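Local coordinates for protein interferon-inducible and double-stranded-dependent eIF-2kinase (Carassius auratus, PDB 4KMF) that binds left-handed Z-DNA through its N-terminal Zalpha domain, the part described here, and as a whole is probably an eIF2alpha kinase, at residues 5-10 with 41-46; 11-16 with 23-28; 50-53 with 57-60. All coordinates share one frame; numbering follows the deposited sequence.

Contact 1 of 3, residues 5-10 with 41-46; sequences QMERKI and YNLQRS. With nucleotides of chain B.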
loop_
_atom_site.group_PDB
_atom_site.type_symbol
_atom_site.label_atom_id
_atom_site.label_comp_id
_atom_site.label_asym_id
_atom_site.label_seq_id
_atom_site.Cartn_x
_atom_site.Cartn_y
_atom_site.Cartn_z
ATOM N N GLN A 5 8.408 21.358 5.988
ATOM C CA GLN A 5 7.493 22.050 6.854
ATOM C C GLN A 5 6.418 21.110 7.443
ATOM O O GLN A 5 6.152 21.139 8.641
ATOM C CB GLN A 5 6.887 23.237 6.094
ATOM C CG GLN A 5 5.825 23.953 6.865
ATOM C CD GLN A 5 6.352 24.610 8.102
ATOM O OE1 GLN A 5 7.560 24.846 8.237
ATOM N NE2 GLN A 5 5.442 24.921 9.032
ATOM N N MET A 6 5.859 20.227 6.625
ATOM C CA MET A 6 4.976 19.161 7.120
ATOM C C MET A 6 5.650 18.263 8.175
ATOM O O MET A 6 5.026 17.905 9.176
ATOM C CB MET A 6 4.513 18.278 5.973
ATOM C CG MET A 6 3.153 17.690 6.161
ATOM S SD MET A 6 1.885 18.911 5.717
ATOM C CE MET A 6 1.592 19.657 7.326
ATOM N N GLU A 7 6.903 17.873 7.916
ATOM C CA GLU A 7 7.659 17.070 8.866
ATOM C C GLU A 7 7.844 17.786 10.198
ATOM O O GLU A 7 7.699 17.167 11.266
ATOM C CB GLU A 7 8.954 16.529 8.229
ATOM C CG GLU A 7 8.584 15.531 7.103
ATOM C CD GLU A 7 9.701 14.713 6.485
ATOM O OE1 GLU A 7 10.882 14.877 6.858
ATOM O OE2 GLU A 7 9.359 13.862 5.615
ATOM N N ARG A 8 8.100 19.093 10.140
ATOM C CA ARG A 8 8.232 19.930 11.341
ATOM C C ARG A 8 6.957 19.920 12.161
ATOM O O ARG A 8 7.010 19.800 13.402
ATOM C CB ARG A 8 8.561 21.370 10.940
ATOM C CG ARG A 8 10.029 21.655 10.684
ATOM C CD ARG A 8 10.124 23.058 10.076
ATOM N NE ARG A 8 11.463 23.434 9.614
ATOM C CZ ARG A 8 11.832 24.692 9.340
ATOM N NH1 ARG A 8 10.965 25.693 9.475
ATOM N NH2 ARG A 8 13.072 24.962 8.938
ATOM N N LYS A 9 5.815 20.000 11.468
ATOM C CA LYS A 9 4.520 19.945 12.129
ATOM C C LYS A 9 4.274 18.610 12.832
ATOM O O LYS A 9 3.739 18.582 13.932
ATOM C CB LYS A 9 3.409 20.250 11.134
ATOM C CG LYS A 9 3.453 21.685 10.645
ATOM C CD LYS A 9 2.189 22.078 9.895
ATOM C CE LYS A 9 2.314 23.517 9.444
ATOM N NZ LYS A 9 1.040 24.336 9.415
ATOM N N ILE A 10 4.680 17.505 12.200
ATOM C CA ILE A 10 4.580 16.166 12.791
ATOM C C ILE A 10 5.471 16.063 14.035
ATOM O O ILE A 10 5.052 15.551 15.072
ATOM C CB ILE A 10 4.909 15.075 11.727
ATOM C CG1 ILE A 10 3.788 15.030 10.679
ATOM C CG2 ILE A 10 5.109 13.678 12.346
ATOM C CD1 ILE A 10 4.168 14.386 9.313
ATOM N N TYR A 41 8.154 7.662 8.100
ATOM C CA TYR A 41 9.268 6.799 7.706
ATOM C C TYR A 41 10.473 7.598 7.203
ATOM O O TYR A 41 11.606 7.189 7.474
ATOM C CB TYR A 41 8.828 5.692 6.726
ATOM C CG TYR A 41 8.078 4.568 7.429
ATOM C CD1 TYR A 41 6.672 4.619 7.574
ATOM C CD2 TYR A 41 8.757 3.472 7.965
ATOM C CE1 TYR A 41 5.968 3.611 8.236
ATOM C CE2 TYR A 41 8.054 2.450 8.642
ATOM C CZ TYR A 41 6.657 2.539 8.783
ATOM O OH TYR A 41 5.988 1.526 9.457
ATOM N N ASN A 42 10.253 8.747 6.533
ATOM C CA ASN A 42 11.389 9.655 6.207
ATOM C C ASN A 42 12.027 10.170 7.490
ATOM O O ASN A 42 13.255 10.178 7.612
ATOM C CB ASN A 42 10.924 10.905 5.438
ATOM C CG ASN A 42 10.467 10.620 4.031
ATOM O OD1 ASN A 42 10.841 9.628 3.430
ATOM N ND2 ASN A 42 9.702 11.551 3.474
ATOM N N LEU A 43 11.192 10.578 8.453
ATOM C CA LEU A 43 11.674 11.051 9.760
ATOM C C LEU A 43 12.430 9.954 10.501
ATOM O O LEU A 43 13.323 10.231 11.277
ATOM C CB LEU A 43 10.524 11.606 10.605
ATOM C CG LEU A 43 9.989 12.976 10.211
ATOM C CD1 LEU A 43 8.715 13.267 10.957
ATOM C CD2 LEU A 43 11.062 14.048 10.510
ATOM N N GLN A 44 12.087 8.698 10.275
ATOM C CA GLN A 44 12.852 7.616 10.838
ATOM C C GLN A 44 14.212 7.435 10.155
ATOM O O GLN A 44 15.237 7.234 10.824
ATOM C CB GLN A 44 12.033 6.342 10.757
ATOM C CG GLN A 44 12.729 5.195 11.474
ATOM C CD GLN A 44 11.871 3.998 11.553
ATOM O OE1 GLN A 44 11.511 3.568 12.647
ATOM N NE2 GLN A 44 11.553 3.418 10.407
ATOM N N ARG A 45 14.238 7.542 8.827
ATOM C CA ARG A 45 15.492 7.536 8.085
ATOM C C ARG A 45 16.419 8.660 8.528
ATOM O O ARG A 45 17.620 8.485 8.552
ATOM C CB ARG A 45 15.242 7.667 6.588
ATOM C CG ARG A 45 14.693 6.444 5.943
ATOM C CD ARG A 45 14.686 6.595 4.413
ATOM N NE ARG A 45 15.897 5.999 3.835
ATOM C CZ ARG A 45 16.264 6.078 2.548
ATOM N NH1 ARG A 45 15.521 6.722 1.651
ATOM N NH2 ARG A 45 17.374 5.480 2.145
ATOM N N SER A 46 15.850 9.783 8.947
ATOM C CA SER A 46 16.637 10.949 9.294
ATOM C C SER A 46 16.881 11.038 10.789
ATOM O O SER A 46 17.363 12.058 11.284
ATOM C CB SER A 46 16.026 12.233 8.726
ATOM O OG SER A 46 14.743 12.505 9.260
ATOM P P DG B 5 0.413 3.676 4.183
ATOM O OP1 DG B 5 -0.247 3.990 5.454
ATOM O OP2 DG B 5 -0.264 3.929 2.875
ATOM O "O5'" DG B 5 1.845 4.383 4.126
ATOM C "C5'" DG B 5 2.656 4.263 2.955
ATOM C "C4'" DG B 5 3.998 4.862 3.303
ATOM O "O4'" DG B 5 4.641 4.148 4.382
ATOM C "C3'" DG B 5 4.944 4.824 2.126
ATOM O "O3'" DG B 5 4.910 6.148 1.616
ATOM C "C2'" DG B 5 6.310 4.536 2.727
ATOM C "C1'" DG B 5 6.034 4.001 4.113
ATOM N N9 DG B 5 6.279 2.560 4.247
ATOM C C8 DG B 5 7.071 1.952 5.201
ATOM N N7 DG B 5 7.086 0.654 5.112
ATOM C C5 DG B 5 6.266 0.369 4.011
ATOM C C6 DG B 5 5.897 -0.892 3.465
ATOM O O6 DG B 5 6.283 -2.001 3.878
ATOM N N1 DG B 5 5.039 -0.786 2.357
ATOM C C2 DG B 5 4.587 0.427 1.858
ATOM N N2 DG B 5 3.756 0.360 0.806
ATOM N N3 DG B 5 4.891 1.638 2.414
ATOM C C4 DG B 5 5.768 1.534 3.457
ATOM P P DC B 4 2.502 0.866 8.866
ATOM O OP1 DC B 4 3.333 1.971 9.398
ATOM O OP2 DC B 4 1.058 1.073 8.870
ATOM O "O5'" DC B 4 2.947 0.474 7.395
ATOM C "C5'" DC B 4 3.520 1.451 6.486
ATOM C "C4'" DC B 4 2.812 1.311 5.135
ATOM O "O4'" DC B 4 3.102 0.013 4.555
ATOM C "C3'" DC B 4 1.286 1.381 5.182
ATOM O "O3'" DC B 4 0.777 2.117 4.060
ATOM C "C2'" DC B 4 0.842 -0.068 5.083
ATOM C "C1'" DC B 4 1.881 -0.558 4.102
ATOM N N1 DC B 4 1.987 -2.023 4.083
ATOM C C2 DC B 4 1.142 -2.762 3.246
ATOM O O2 DC B 4 0.327 -2.173 2.539
ATOM N N3 DC B 4 1.258 -4.119 3.229
ATOM C C4 DC B 4 2.145 -4.728 4.033
ATOM N N4 DC B 4 2.257 -6.045 3.967
ATOM C C5 DC B 4 3.029 -3.990 4.893
ATOM C C6 DC B 4 2.908 -2.655 4.899
HETATM O O HOH W 1 13.016 13.369 7.025
#

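Contact 2 of 3, residues 11-16 with 23-28; sequences IDFLRQ and LTIAKE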
loop_
_atom_site.group_PDB
_atom_site.type_symbol
_atom_site.label_atom_id
_atom_site.label_comp_id
_atom_site.label_asym_id
_atom_site.label_seq_id
_atom_site.Cartn_x
_atom_site.Cartn_y
_atom_site.Cartn_z
ATOM N N ILE A 11 6.703 16.548 13.933
ATOM C CA ILE A 11 7.596 16.583 15.105
ATOM C C ILE A 11 7.002 17.407 16.261
ATOM O O ILE A 11 7.037 16.971 17.422
ATOM C CB ILE A 11 9.028 17.092 14.736
ATOM C CG1 ILE A 11 9.686 16.139 13.726
ATOM C CG2 ILE A 11 9.916 17.295 15.974
ATOM C CD1 ILE A 11 9.916 14.715 14.226
ATOM N N ASP A 12 6.444 18.573 15.939
ATOM C CA ASP A 12 5.819 19.424 16.960
ATOM C C ASP A 12 4.653 18.696 17.623
ATOM O O ASP A 12 4.476 18.766 18.854
ATOM C CB ASP A 12 5.325 20.744 16.341
ATOM C CG ASP A 12 6.461 21.656 15.882
ATOM O OD1 ASP A 12 7.638 21.473 16.281
ATOM O OD2 ASP A 12 6.163 22.602 15.114
ATOM N N PHE A 13 3.855 18.004 16.805
ATOM C CA PHE A 13 2.766 17.201 17.316
ATOM C C PHE A 13 3.247 16.145 18.331
ATOM O O PHE A 13 2.636 15.965 19.416
ATOM C CB PHE A 13 1.967 16.549 16.184
ATOM C CG PHE A 13 0.813 15.748 16.693
ATOM C CD1 PHE A 13 0.939 14.366 16.925
ATOM C CD2 PHE A 13 -0.389 16.382 17.037
ATOM C CE1 PHE A 13 -0.125 13.642 17.486
ATOM C CE2 PHE A 13 -1.459 15.642 17.554
ATOM C CZ PHE A 13 -1.329 14.283 17.770
ATOM N N LEU A 14 4.305 15.412 17.976
ATOM C CA LEU A 14 4.833 14.412 18.909
ATOM C C LEU A 14 5.440 15.036 20.153
ATOM O O LEU A 14 5.312 14.467 21.229
ATOM C CB LEU A 14 5.807 13.450 18.233
ATOM C CG LEU A 14 5.173 12.633 17.107
ATOM C CD1 LEU A 14 6.248 11.982 16.256
ATOM C CD2 LEU A 14 4.189 11.575 17.639
ATOM N N ARG A 15 6.108 16.175 20.011
ATOM C CA ARG A 15 6.640 16.907 21.187
ATOM C C ARG A 15 5.494 17.333 22.120
ATOM O O ARG A 15 5.624 17.218 23.356
ATOM C CB ARG A 15 7.476 18.117 20.760
ATOM N N GLN A 16 4.369 17.787 21.542
ATOM C CA GLN A 16 3.244 18.290 22.336
ATOM C C GLN A 16 2.389 17.167 22.912
ATOM O O GLN A 16 1.833 17.297 24.008
ATOM C CB GLN A 16 2.382 19.261 21.521
ATOM N N LEU A 23 -2.638 7.127 12.847
ATOM C CA LEU A 23 -4.018 7.535 12.621
ATOM C C LEU A 23 -4.304 8.789 13.436
ATOM O O LEU A 23 -4.892 9.726 12.949
ATOM C CB LEU A 23 -4.975 6.390 12.955
ATOM C CG LEU A 23 -6.372 6.593 12.380
ATOM C CD1 LEU A 23 -6.659 5.480 11.385
ATOM C CD2 LEU A 23 -7.425 6.627 13.499
ATOM N N THR A 24 -3.816 8.836 14.657
ATOM C CA THR A 24 -3.978 10.037 15.484
ATOM C C THR A 24 -3.277 11.308 14.943
ATOM O O THR A 24 -3.843 12.402 14.937
ATOM C CB THR A 24 -3.466 9.725 16.847
ATOM O OG1 THR A 24 -4.214 8.610 17.339
ATOM C CG2 THR A 24 -3.642 10.916 17.773
ATOM N N ILE A 25 -2.025 11.135 14.521
ATOM C CA ILE A 25 -1.231 12.201 13.965
ATOM C C ILE A 25 -1.926 12.692 12.708
ATOM O O ILE A 25 -2.072 13.904 12.498
ATOM C CB ILE A 25 0.184 11.679 13.594
ATOM C CG1 ILE A 25 0.916 11.135 14.832
ATOM C CG2 ILE A 25 0.988 12.785 12.894
ATOM C CD1 ILE A 25 2.209 10.367 14.509
ATOM N N ALA A 26 -2.368 11.771 11.856
ATOM C CA ALA A 26 -3.088 12.176 10.631
ATOM C C ALA A 26 -4.314 13.034 10.884
ATOM O O ALA A 26 -4.514 14.035 10.194
ATOM C CB ALA A 26 -3.447 10.969 9.805
ATOM N N LYS A 27 -5.121 12.671 11.871
ATOM C CA LYS A 27 -6.326 13.434 12.175
ATOM C C LYS A 27 -5.999 14.871 12.604
ATOM O O LYS A 27 -6.697 15.805 12.201
ATOM C CB LYS A 27 -7.138 12.724 13.265
ATOM N N GLU A 28 -4.944 15.050 13.401
ATOM C CA GLU A 28 -4.551 16.401 13.859
ATOM C C GLU A 28 -3.815 17.267 12.823
ATOM O O GLU A 28 -4.086 18.463 12.685
ATOM C CB GLU A 28 -3.806 16.340 15.175
ATOM C CG GLU A 28 -3.284 17.739 15.703
ATOM C CD GLU A 28 -4.343 18.868 15.917
ATOM O OE1 GLU A 28 -5.594 18.655 15.806
ATOM O OE2 GLU A 28 -3.876 20.001 16.212
#

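Contact 3 of 3, residues 50-53 with 57-60; sequences FNSN and PVWD. With nucleotides of chain B.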
loop_
_atom_site.group_PDB
_atom_site.type_symbol
_atom_site.label_atom_id
_atom_site.label_comp_id
_atom_site.label_asym_id
_atom_site.label_seq_id
_atom_site.Cartn_x
_atom_site.Cartn_y
_atom_site.Cartn_z
ATOM N N PHE A 50 11.256 7.239 15.984
ATOM C CA PHE A 50 11.346 5.770 15.905
ATOM C C PHE A 50 9.949 5.172 16.088
ATOM O O PHE A 50 9.052 5.794 16.668
ATOM C CB PHE A 50 12.333 5.218 16.951
ATOM C CG PHE A 50 11.849 5.371 18.351
ATOM C CD1 PHE A 50 11.193 4.314 18.986
ATOM C CD2 PHE A 50 12.003 6.579 19.022
ATOM C CE1 PHE A 50 10.725 4.477 20.304
ATOM C CE2 PHE A 50 11.537 6.744 20.317
ATOM C CZ PHE A 50 10.893 5.696 20.955
ATOM N N ASN A 51 9.754 3.963 15.577
ATOM C CA ASN A 51 8.490 3.291 15.850
ATOM C C ASN A 51 8.667 2.033 16.699
ATOM O O ASN A 51 9.773 1.480 16.769
ATOM C CB ASN A 51 7.715 3.075 14.568
ATOM C CG ASN A 51 7.990 1.763 13.938
ATOM O OD1 ASN A 51 7.516 0.710 14.412
ATOM N ND2 ASN A 51 8.707 1.793 12.837
ATOM N N SER A 52 7.588 1.613 17.348
ATOM C CA SER A 52 7.658 0.629 18.425
ATOM C C SER A 52 7.594 -0.814 17.965
ATOM O O SER A 52 7.722 -1.726 18.803
ATOM C CB SER A 52 6.524 0.859 19.398
ATOM O OG SER A 52 5.303 0.558 18.764
ATOM N N ASN A 53 7.368 -1.054 16.674
ATOM C CA ASN A 53 7.151 -2.455 16.202
ATOM C C ASN A 53 5.853 -3.103 16.688
ATOM O O ASN A 53 5.639 -4.326 16.538
ATOM C CB ASN A 53 8.304 -3.388 16.571
ATOM C CG ASN A 53 9.550 -3.103 15.790
ATOM O OD1 ASN A 53 9.487 -2.621 14.653
ATOM N ND2 ASN A 53 10.711 -3.394 16.391
ATOM N N PRO A 57 1.974 0.564 14.696
ATOM C CA PRO A 57 3.197 1.132 15.290
ATOM C C PRO A 57 2.921 2.413 16.043
ATOM O O PRO A 57 2.091 3.233 15.609
ATOM C CB PRO A 57 4.097 1.429 14.083
ATOM C CG PRO A 57 3.420 0.754 12.873
ATOM C CD PRO A 57 1.986 0.564 13.218
ATOM N N VAL A 58 3.612 2.565 17.168
ATOM C CA VAL A 58 3.552 3.773 17.992
ATOM C C VAL A 58 4.824 4.572 17.712
ATOM O O VAL A 58 5.942 4.011 17.685
ATOM C CB VAL A 58 3.405 3.408 19.481
ATOM C CG1 VAL A 58 3.525 4.642 20.364
ATOM C CG2 VAL A 58 2.087 2.689 19.706
ATOM N N TRP A 59 4.664 5.866 17.443
ATOM C CA TRP A 59 5.788 6.693 16.987
ATOM C C TRP A 59 6.148 7.657 18.081
ATOM O O TRP A 59 5.251 8.163 18.783
ATOM C CB TRP A 59 5.387 7.482 15.757
ATOM C CG TRP A 59 5.165 6.593 14.569
ATOM C CD1 TRP A 59 3.979 6.011 14.173
ATOM C CD2 TRP A 59 6.157 6.189 13.625
ATOM N NE1 TRP A 59 4.189 5.246 13.041
ATOM C CE2 TRP A 59 5.512 5.345 12.682
ATOM C CE3 TRP A 59 7.553 6.453 13.484
ATOM C CZ2 TRP A 59 6.208 4.771 11.585
ATOM C CZ3 TRP A 59 8.238 5.896 12.400
ATOM C CH2 TRP A 59 7.556 5.064 11.457
ATOM N N ASP A 60 7.441 7.906 18.247
ATOM C CA ASP A 60 7.861 8.945 19.188
ATOM C C ASP A 60 9.177 9.566 18.755
ATOM O O ASP A 60 9.817 9.100 17.812
ATOM C CB ASP A 60 8.001 8.348 20.587
ATOM C CG ASP A 60 7.881 9.383 21.659
ATOM O OD1 ASP A 60 7.973 8.976 22.818
ATOM O OD2 ASP A 60 7.661 10.589 21.352
ATOM P P DG B 3 -2.073 -2.143 11.954
ATOM O OP1 DG B 3 -2.536 -2.724 13.226
ATOM O OP2 DG B 3 -2.413 -0.718 11.692
ATOM O "O5'" DG B 3 -0.481 -2.352 11.809
ATOM C "C5'" DG B 3 0.158 -1.895 10.639
ATOM C "C4'" DG B 3 1.620 -2.306 10.587
ATOM O "O4'" DG B 3 1.715 -3.740 10.418
ATOM C "C3'" DG B 3 2.266 -1.742 9.335
ATOM O "O3'" DG B 3 2.872 -0.476 9.657
ATOM C "C2'" DG B 3 3.313 -2.767 8.911
ATOM C "C1'" DG B 3 2.836 -4.057 9.564
ATOM N N9 DG B 3 2.316 -5.068 8.678
ATOM C C8 DG B 3 2.689 -6.387 8.636
ATOM N N7 DG B 3 1.973 -7.072 7.765
ATOM C C5 DG B 3 1.079 -6.155 7.217
ATOM C C6 DG B 3 0.048 -6.323 6.248
ATOM O O6 DG B 3 -0.276 -7.359 5.615
ATOM N N1 DG B 3 -0.619 -5.126 5.985
ATOM C C2 DG B 3 -0.372 -3.918 6.594
ATOM N N2 DG B 3 -1.112 -2.862 6.195
ATOM N N3 DG B 3 0.580 -3.758 7.521
ATOM C C4 DG B 3 1.273 -4.907 7.786
HETATM O O HOH W 2 7.642 4.660 19.463
#

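Contact 1 of 3, residues 5-10 with 41-46
The E7 carboxylate divides its two oxygens: OE2 goes to N42 near the C-terminal end of helix 33-45, and OE1 goes through a water to S46 just past that end. OE2 takes a hydrogen bond from N42 ND2 at 3.2 Å, with an N-H...O angle of 160°; the oxygen lies practically in the amide plane of N42 although the two planar groups are turned 47° apart. The same OE2 is also bonded by H39 ND1, so two donors hold it. OE1 accepts from the water at 2.6 Å, and that water donates to S46 OG, bridging the two segments. An extended chain beyond CG carries the carboxylate this far, sliding past L43, whose CD2 lies 3.7 Å from E7 OE1. Deeper, I10 CG2 meets L43 CD1 at 3.9 Å, a purely apolar touch. The axes of segments 5-10 and 41-45 are nearly perpendicular. Helix 33-45 is the recognition helix of this winged helix-turn-helix Zalpha domain, and helix 2-17 packs against its C-terminal end. Y41 points away from helix 2-17 to the DNA: C8 of DG5 of chain B sits over the ring centre, 3.3 Å above its plane, a face contact characteristic of Zalpha recognition of Z-DNA. At the ring edge, Y41 OH donates to OP1 of DC4 of chain B at 2.7 Å, while W59 packs edge-to-face against the same tyrosine.

Contact 2 of 3, residues 11-16 with 23-28
F13 and I25 bring the two helical segments together: their CA atoms are 7.2 Å apart, and the short axes of 11-16 and 23-28 pass at 10.8 Å with 114° between their directions. No hydrogen bond spans the gap, so the joint rests on side-chain packing, and the F13 ring does most of it. With its CG trans to the backbone N (chi1 -178°), the phenylalanine reaches straight across to the other helix. I25 CG1 lies against the CD1-CE1 bond of the ring, 3.8 Å from CE1. On the CD2-CE2 bond the aliphatic part of E28 is closer still, E28 CG standing 3.3 Å from F13 CE2, a tight fit. The E28 chain then bends at chi2 (57°), and the carboxylate leads away from segment 11-16, leaving methylene carbon as the surface that meets the ring. At the tip, F13 CZ is 4.1 Å from T24 CG2, a looser touch. At the next residue, L14, CD2 meets I25 CD1 at 3.9 Å, the two buried chains crossing at about a right angle. Replacing F13 with an alanine would probably open a gap between the helices and leave I25 CG1 and the E28 methylenes without their shared partner. The contact packs helix 2-17 on helix 22-29, which with helix 33-45 forms the helix-turn-helix of the Zalpha domain; I25 also packs on V36 and L40 of helix 33-45, L14 touches V49 and L61 of the wing strands, and F13, L14 and I25 all lean on S20 of strand 20-21.

Contact 3 of 3, residues 50-53 with 57-60
Three groups gather at F50 O: D60 N donates to it at 3.1 Å, the sound bond of the three, W59 CA makes a CA-H...O contact, and a water that also donates to V58 O adds a weak bond. The return bond, F50 N to D60 O at 3.0 Å (N-H...O 158°), completes the antiparallel hydrogen-bonded pair F50-D60; N51-W59 follows as the non-hydrogen-bonded pair. Beyond it the ladder loosens: S52 N reaches V58 O only through a weak bond bent to 124°. S52 OG, set between its own backbone N and carbonyl carbon (chi1 68°), is thereby brought to V58 N and accepts from it at 3.1 Å while also bonded to E54 OE2. N51 OD1 accepts from N53 N at 2.9 Å, an Asx turn at the strand end. Across the pair, N51 CB lies 3.4 Å from the centroid of the W59 six-membered ring, a CH-pi contact over the indole face. N51 ND2 is weakly bonded to Q44 OE1. On the other face of the sheet, F50 and D60 lie side by side, F50 CE2 and D60 CB being 3.9 Å apart. P57 CG stands 3.5 Å from O3' of DG3 of chain B. A beta-hairpin wing with a proline at the DNA backbone, at the loop end of its second strand, and a tryptophan two residues on, packed on the recognition helix, is the hallmark of the winged helix-turn-helix Zalpha domain.

How the contacts relate
All three contacts lie in one compact Zalpha domain. Contacts 1 and 2 share helix 2-17, their centres about 11 Å apart, and contact 2 is nested along the chain inside the loop that contact 1 closes. They meet where L43 CD1 packs on I11 CD1 at 3.8 Å. Contact 3, the hairpin 49-51/58-61, comes later in the chain, its centre about 13 Å from each of the other two. Y41 and Q44 of contact 1 reach W59 and N51, so recognition helix and wing are joined directly. The DNA is touched by contacts 1 and 3, through Y41 and P57, whereas the nearest atom of contact 2, which ties the helices together, is about 8 Å from the DNA.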